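Local coordinates for superoxide dismutase (Clostridium difficile, PDB 3TJT), which probably disproportionates superoxide radicals into hydrogen peroxide and molecular oxygen at an iron(III) centre, as an iron/manganese-family superoxide dismutase, at residues H34-A37 against Y38-L42; N54-L57 against C58-L61; S113-K116 against F117-F121. One frame throughout, in Å; residues are numbered along the deposited sequence.

Contact 1 of 3, residues H34-A37 against Y38-L42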
# COMPACT_ATOMS: atom_id res chain seq x y z
N HIS A 34 -8.07 -4.77 -11.06
CA HIS A 34 -6.70 -4.84 -10.55
C HIS A 34 -5.89 -5.97 -11.19
O HIS A 34 -4.82 -5.73 -11.74
CB HIS A 34 -6.67 -4.99 -9.03
CG HIS A 34 -7.23 -3.80 -8.29
ND1 HIS A 34 -6.46 -2.69 -7.99
CD2 HIS A 34 -8.46 -3.56 -7.78
CE1 HIS A 34 -7.20 -1.82 -7.33
NE2 HIS A 34 -8.42 -2.32 -7.19
N TYR A 35 -6.40 -7.19 -11.12
CA TYR A 35 -5.69 -8.33 -11.71
C TYR A 35 -5.50 -8.10 -13.21
O TYR A 35 -4.39 -8.22 -13.75
CB TYR A 35 -6.46 -9.61 -11.36
CG TYR A 35 -5.98 -10.91 -11.97
CD1 TYR A 35 -4.65 -11.09 -12.38
CD2 TYR A 35 -6.85 -11.98 -12.10
CE1 TYR A 35 -4.23 -12.31 -12.94
CE2 TYR A 35 -6.45 -13.18 -12.66
CZ TYR A 35 -5.15 -13.35 -13.07
OH TYR A 35 -4.79 -14.57 -13.61
N GLN A 36 -6.57 -7.69 -13.89
CA GLN A 36 -6.49 -7.36 -15.30
C GLN A 36 -5.39 -6.34 -15.65
O GLN A 36 -4.69 -6.49 -16.65
CB GLN A 36 -7.84 -6.83 -15.81
CG GLN A 36 -7.87 -6.54 -17.30
CD GLN A 36 -7.97 -7.80 -18.13
OE1 GLN A 36 -8.86 -8.62 -17.93
NE2 GLN A 36 -7.04 -7.97 -19.07
N ALA A 37 -5.25 -5.30 -14.83
CA ALA A 37 -4.23 -4.27 -15.07
C ALA A 37 -2.81 -4.83 -14.99
O ALA A 37 -1.96 -4.47 -15.79
CB ALA A 37 -4.40 -3.10 -14.09
N TYR A 38 -2.55 -5.70 -14.01
CA TYR A 38 -1.22 -6.31 -13.93
C TYR A 38 -0.89 -7.10 -15.19
O TYR A 38 0.21 -7.01 -15.73
CB TYR A 38 -1.08 -7.22 -12.70
CG TYR A 38 -1.13 -6.45 -11.40
CD1 TYR A 38 -0.22 -5.43 -11.14
CD2 TYR A 38 -2.10 -6.74 -10.45
CE1 TYR A 38 -0.27 -4.72 -9.94
CE2 TYR A 38 -2.16 -6.03 -9.26
CZ TYR A 38 -1.24 -5.03 -9.01
OH TYR A 38 -1.32 -4.33 -7.83
N VAL A 39 -1.86 -7.86 -15.67
CA VAL A 39 -1.65 -8.66 -16.87
C VAL A 39 -1.45 -7.76 -18.10
O VAL A 39 -0.56 -8.00 -18.92
CB VAL A 39 -2.81 -9.65 -17.10
CG1 VAL A 39 -2.69 -10.32 -18.47
CG2 VAL A 39 -2.84 -10.69 -15.98
N ASP A 40 -2.26 -6.72 -18.23
CA ASP A 40 -2.14 -5.82 -19.37
C ASP A 40 -0.78 -5.11 -19.38
O ASP A 40 -0.14 -4.98 -20.43
CB ASP A 40 -3.25 -4.76 -19.38
CG ASP A 40 -4.64 -5.35 -19.66
OD1 ASP A 40 -4.73 -6.52 -20.09
OD2 ASP A 40 -5.64 -4.63 -19.46
N LYS A 41 -0.33 -4.65 -18.21
CA LYS A 41 0.93 -3.92 -18.13
C LYS A 41 2.12 -4.84 -18.39
O LYS A 41 3.10 -4.45 -19.04
CB LYS A 41 1.06 -3.20 -16.78
CG LYS A 41 0.10 -2.03 -16.61
CD LYS A 41 0.13 -1.50 -15.18
CE LYS A 41 -0.82 -0.33 -15.01
NZ LYS A 41 -0.39 0.81 -15.86
N LEU A 42 2.03 -6.06 -17.87
CA LEU A 42 3.06 -7.07 -18.16
C LEU A 42 3.17 -7.32 -19.66
O LEU A 42 4.27 -7.26 -20.23
CB LEU A 42 2.76 -8.38 -17.42
CG LEU A 42 3.76 -9.51 -17.69
CD1 LEU A 42 5.17 -9.11 -17.27
CD2 LEU A 42 3.32 -10.79 -16.99

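Contact 2 of 3, residues N54-L57 against C58-L61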
# COMPACT_ATOMS: atom_id res chain seq x y z
N ASN A 54 7.17 -16.61 -23.78
CA ASN A 54 7.32 -18.05 -23.63
C ASN A 54 7.85 -18.49 -22.26
O ASN A 54 7.92 -19.68 -21.97
CB ASN A 54 8.16 -18.63 -24.77
CG ASN A 54 7.46 -18.52 -26.11
OD1 ASN A 54 6.23 -18.63 -26.20
ND2 ASN A 54 8.23 -18.31 -27.17
N TYR A 55 8.23 -17.53 -21.42
CA TYR A 55 8.53 -17.83 -20.03
C TYR A 55 7.20 -18.01 -19.30
O TYR A 55 6.20 -17.38 -19.66
CB TYR A 55 9.27 -16.68 -19.36
CG TYR A 55 10.75 -16.51 -19.66
CD1 TYR A 55 11.29 -16.82 -20.91
CD2 TYR A 55 11.61 -15.99 -18.70
CE1 TYR A 55 12.65 -16.63 -21.17
CE2 TYR A 55 12.95 -15.80 -18.95
CZ TYR A 55 13.47 -16.12 -20.18
OH TYR A 55 14.82 -15.91 -20.41
N SER A 56 7.19 -18.84 -18.26
CA SER A 56 6.05 -18.87 -17.35
C SER A 56 6.17 -17.68 -16.39
O SER A 56 7.24 -17.08 -16.28
CB SER A 56 6.06 -20.17 -16.55
OG SER A 56 7.18 -20.21 -15.69
N LEU A 57 5.08 -17.34 -15.70
CA LEU A 57 5.15 -16.28 -14.70
C LEU A 57 6.19 -16.64 -13.64
O LEU A 57 6.95 -15.78 -13.17
CB LEU A 57 3.78 -16.03 -14.04
CG LEU A 57 2.68 -15.39 -14.89
CD1 LEU A 57 1.34 -15.36 -14.12
CD2 LEU A 57 3.06 -13.99 -15.32
N CYS A 58 6.24 -17.91 -13.25
CA CYS A 58 7.21 -18.35 -12.26
C CYS A 58 8.64 -18.13 -12.74
O CYS A 58 9.48 -17.67 -11.98
CB CYS A 58 7.00 -19.82 -11.88
SG CYS A 58 5.80 -20.03 -10.54
N GLU A 59 8.90 -18.44 -14.01
CA GLU A 59 10.23 -18.23 -14.57
C GLU A 59 10.61 -16.75 -14.56
O GLU A 59 11.75 -16.39 -14.24
CB GLU A 59 10.33 -18.81 -15.98
CG GLU A 59 10.41 -20.33 -15.97
CD GLU A 59 10.30 -20.95 -17.35
OE1 GLU A 59 9.66 -20.36 -18.24
OE2 GLU A 59 10.86 -22.05 -17.53
N LEU A 60 9.66 -15.90 -14.91
CA LEU A 60 9.90 -14.46 -14.82
C LEU A 60 10.26 -14.06 -13.38
O LEU A 60 11.24 -13.35 -13.15
CB LEU A 60 8.68 -13.67 -15.32
CG LEU A 60 8.40 -13.73 -16.83
CD1 LEU A 60 7.06 -13.07 -17.14
CD2 LEU A 60 9.51 -13.08 -17.64
N LEU A 61 9.48 -14.53 -12.42
CA LEU A 61 9.71 -14.18 -11.03
C LEU A 61 11.01 -14.76 -10.47
O LEU A 61 11.58 -14.21 -9.53
CB LEU A 61 8.52 -14.59 -10.16
CG LEU A 61 7.24 -13.83 -10.50
CD1 LEU A 61 6.10 -14.33 -9.63
CD2 LEU A 61 7.45 -12.33 -10.32
O HOH W 1 8.04 -22.09 -19.57

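Contact 3 of 3, residues S113-K116 against F117-F121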
# COMPACT_ATOMS: atom_id res chain seq x y z
N SER A 113 0.48 -26.80 16.24
CA SER A 113 -0.94 -27.09 16.05
C SER A 113 -1.51 -26.15 15.00
O SER A 113 -0.88 -25.15 14.65
CB SER A 113 -1.71 -26.92 17.36
OG SER A 113 -1.80 -25.55 17.70
N PHE A 114 -2.71 -26.46 14.52
CA PHE A 114 -3.35 -25.58 13.54
C PHE A 114 -3.64 -24.22 14.16
O PHE A 114 -3.48 -23.19 13.52
CB PHE A 114 -4.64 -26.20 13.00
CG PHE A 114 -5.32 -25.34 11.97
CD1 PHE A 114 -4.89 -25.34 10.65
CD2 PHE A 114 -6.37 -24.51 12.32
CE1 PHE A 114 -5.51 -24.55 9.70
CE2 PHE A 114 -7.00 -23.70 11.38
CZ PHE A 114 -6.56 -23.73 10.06
N GLU A 115 -4.07 -24.23 15.42
CA GLU A 115 -4.42 -22.99 16.10
C GLU A 115 -3.22 -22.06 16.24
O GLU A 115 -3.34 -20.84 16.11
CB GLU A 115 -5.05 -23.27 17.47
CG GLU A 115 -5.39 -22.00 18.26
CD GLU A 115 -6.31 -21.05 17.50
OE1 GLU A 115 -7.25 -21.53 16.82
OE2 GLU A 115 -6.11 -19.82 17.60
N LYS A 116 -2.05 -22.64 16.53
CA LYS A 116 -0.83 -21.85 16.64
C LYS A 116 -0.41 -21.30 15.28
O LYS A 116 0.02 -20.15 15.17
CB LYS A 116 0.30 -22.67 17.26
CG LYS A 116 0.17 -22.84 18.76
CD LYS A 116 1.23 -23.79 19.30
CE LYS A 116 1.13 -23.93 20.80
NZ LYS A 116 2.10 -24.94 21.32
N PHE A 117 -0.53 -22.13 14.25
CA PHE A 117 -0.29 -21.68 12.88
C PHE A 117 -1.20 -20.49 12.55
O PHE A 117 -0.75 -19.47 12.01
CB PHE A 117 -0.55 -22.78 11.86
CG PHE A 117 -0.93 -22.24 10.51
CD1 PHE A 117 0.02 -21.64 9.71
CD2 PHE A 117 -2.25 -22.28 10.08
CE1 PHE A 117 -0.33 -21.10 8.48
CE2 PHE A 117 -2.61 -21.74 8.85
CZ PHE A 117 -1.65 -21.15 8.05
N LYS A 118 -2.48 -20.63 12.84
CA LYS A 118 -3.46 -19.60 12.51
C LYS A 118 -3.16 -18.28 13.23
O LYS A 118 -3.24 -17.21 12.63
CB LYS A 118 -4.88 -20.08 12.84
CG LYS A 118 -5.98 -19.13 12.37
CD LYS A 118 -7.36 -19.74 12.59
CE LYS A 118 -8.46 -18.77 12.17
NZ LYS A 118 -9.81 -19.34 12.45
N GLN A 119 -2.83 -18.35 14.52
CA GLN A 119 -2.52 -17.13 15.27
C GLN A 119 -1.31 -16.41 14.69
O GLN A 119 -1.31 -15.18 14.61
CB GLN A 119 -2.28 -17.44 16.75
CG GLN A 119 -3.55 -17.88 17.48
CD GLN A 119 -3.32 -18.16 18.95
OE1 GLN A 119 -2.28 -17.79 19.51
NE2 GLN A 119 -4.29 -18.81 19.59
N GLU A 120 -0.30 -17.17 14.29
CA GLU A 120 0.91 -16.57 13.71
C GLU A 120 0.62 -15.95 12.35
O GLU A 120 1.10 -14.86 12.04
CB GLU A 120 2.06 -17.59 13.60
CG GLU A 120 3.36 -16.98 13.07
CD GLU A 120 4.51 -17.98 12.98
OE1 GLU A 120 4.42 -19.07 13.59
OE2 GLU A 120 5.51 -17.67 12.29
N PHE A 121 -0.15 -16.65 11.52
CA PHE A 121 -0.49 -16.12 10.21
C PHE A 121 -1.29 -14.82 10.36
O PHE A 121 -1.01 -13.82 9.67
CB PHE A 121 -1.29 -17.15 9.41
CG PHE A 121 -1.52 -16.75 7.98
CD1 PHE A 121 -0.67 -17.18 6.98
CD2 PHE A 121 -2.59 -15.93 7.64
CE1 PHE A 121 -0.87 -16.80 5.67
CE2 PHE A 121 -2.81 -15.55 6.33
CZ PHE A 121 -1.95 -15.98 5.34
O HOH W 2 3.36 -19.95 15.73

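Contact 1 of 3, residues H34-A37 against Y38-L42
The side-chain amide of Q36 reaches one turn up the helix and donates from NE2 to OD1 of D40, 2.9 Å away. D40 OD1 lies in the amide plane of Q36. The N-H comes to the carboxylate from its syn side, but 33° out of the carboxylate plane. In Q36, CG is anti to the backbone N (chi1 -176°), and one bend at chi2 (76°) turns NE2 to D40 OD1. The same two residues are joined by their backbones, D40 N to Q36 O at 2.9 Å. This pair lies on the outer side of the helix.

On the inner side lie Y35, Y38 and V39. The Y35 ring meets V39 obliquely, its CE1 3.7 Å from V39 CG2. The Y38 ring leans past the carbonyl of H34, with CD2 3.2 Å from H34 O. H34 O also accepts from Y38 N at 3.2 Å. The hydroxyls of the two tyrosines are held by other parts of the protein, Y35 OH by K9 N and Y38 OH by Q152 NE2. H34 sits at the subunit interface, where its NE2 bonds to Y174 OH of the second subunit. The ring of H34 stacks on H171 and that of Y38 meets H85, both iron ligands. This stretch of helix 24-46 thus supplies second-shell residues to the metal site of an iron/manganese superoxide dismutase.

Contact 2 of 3, residues N54-L57 against C58-L61
The backbone N-H of S56 donates to OE1 of E59, N to OE1 2.9 Å. S56 OG accepts from E59 N at 3.0 Å. The two bonds run in opposite directions between the same two residues. The first comes to the carboxylate on its anti side, 27° out of the plane. S56 OG sits between its own backbone N and carbonyl carbon (chi1 66°), which turns it toward the N-H of E59. The E59 chain, extended beyond CG, passes alongside this hydroxyl and brings its carboxylate back to the S56 backbone.

This is a capping box, with S56 as the N-cap of helix 57-62. It binds the N-H groups of S56 and E59 at the start of the helix. The helix dipole would probably also suit the negative charge of E59 at this end. E59 OE1 also accepts from a water at 2.7 Å, so S56 N and the water both hold it; the same water donates weakly to N54 O. The regular helical bonds then begin with L60 N to S56 O at 3.0 Å.

Packing lies beyond the cap. The Y55 side chain crosses L60 at about a right angle, and its ring atom CD2 is 3.7 Å from L60 CD2. E59 OE1 lies 3.3 Å from Y55 CA, while the Y55 ring meets E59 through CB. L57 and L60 both touch F6. L57, C58 and L61 rest on Y83 of helix 72-90, and L61 also meets S154 and V156 of a loop.

Contact 3 of 3, residues S113-K116 against F117-F121
The first turns of helix 114-127, in the C-terminal domain of the family, start here from an N-cap serine. S113 OG accepts from K116 N at 3.1 Å, and S113 O accepts from F117 N at the same distance, so the hydroxyl and the carbonyl oxygen of S113 both accept from the first turn. One turn on, the amide of Q119 binds the carboxylate of E115. E115 OE2 receives Q119 NE2 on its anti lone pair, away from OE1, at 2.9 Å. The acceptor lies near the amide plane, but the two flat groups are turned 61° apart. The E115 chain bends at chi2 (56°) to bring OE2 alongside CG and NE2 of the extended Q119 chain. This pair lies at the surface.

F114 and F117 form an apolar patch, flanked by the methylenes of K118. Their rings meet obliquely, planes at 52° and centroids 5.7 Å apart. F114 CE1 is 4.0 Å from F117 CD2. F114 also touches P99. The F117 ring goes deeper, onto I107 and F111 of helix 101-111, I146 of strand 144-150 and I164 of strand 161-167. With F121, it joins the helix to the antiparallel sheet. Further along, a water donates to E120 OE1 and weakly to K116 O. F114 O lies near the plane of the F117 ring, at its edge, and accepts from K118 N.

In the fold
The three contacts follow one another along the chain. Contacts 1 and 2 lie in the alpha-hairpin domain range, on helix 24-46 and on the start of helix 57-62, the next helix. They are about 15 Å apart, centre to centre, and they touch where L42 CD2 meets L57 CD2 at 3.6 Å. Both also pack against helix 72-90, which carries the iron ligand H85. Contact 3 belongs to the C-terminal domain range, on helix 114-127 beside the three-stranded sheet. It lies about 33 Å from contact 1 and about 32 Å from contact 2 between centres, on the opposite side of the chain's centre. Of the three, contact 1 lies nearest the iron, whose ligands come from both domain ranges.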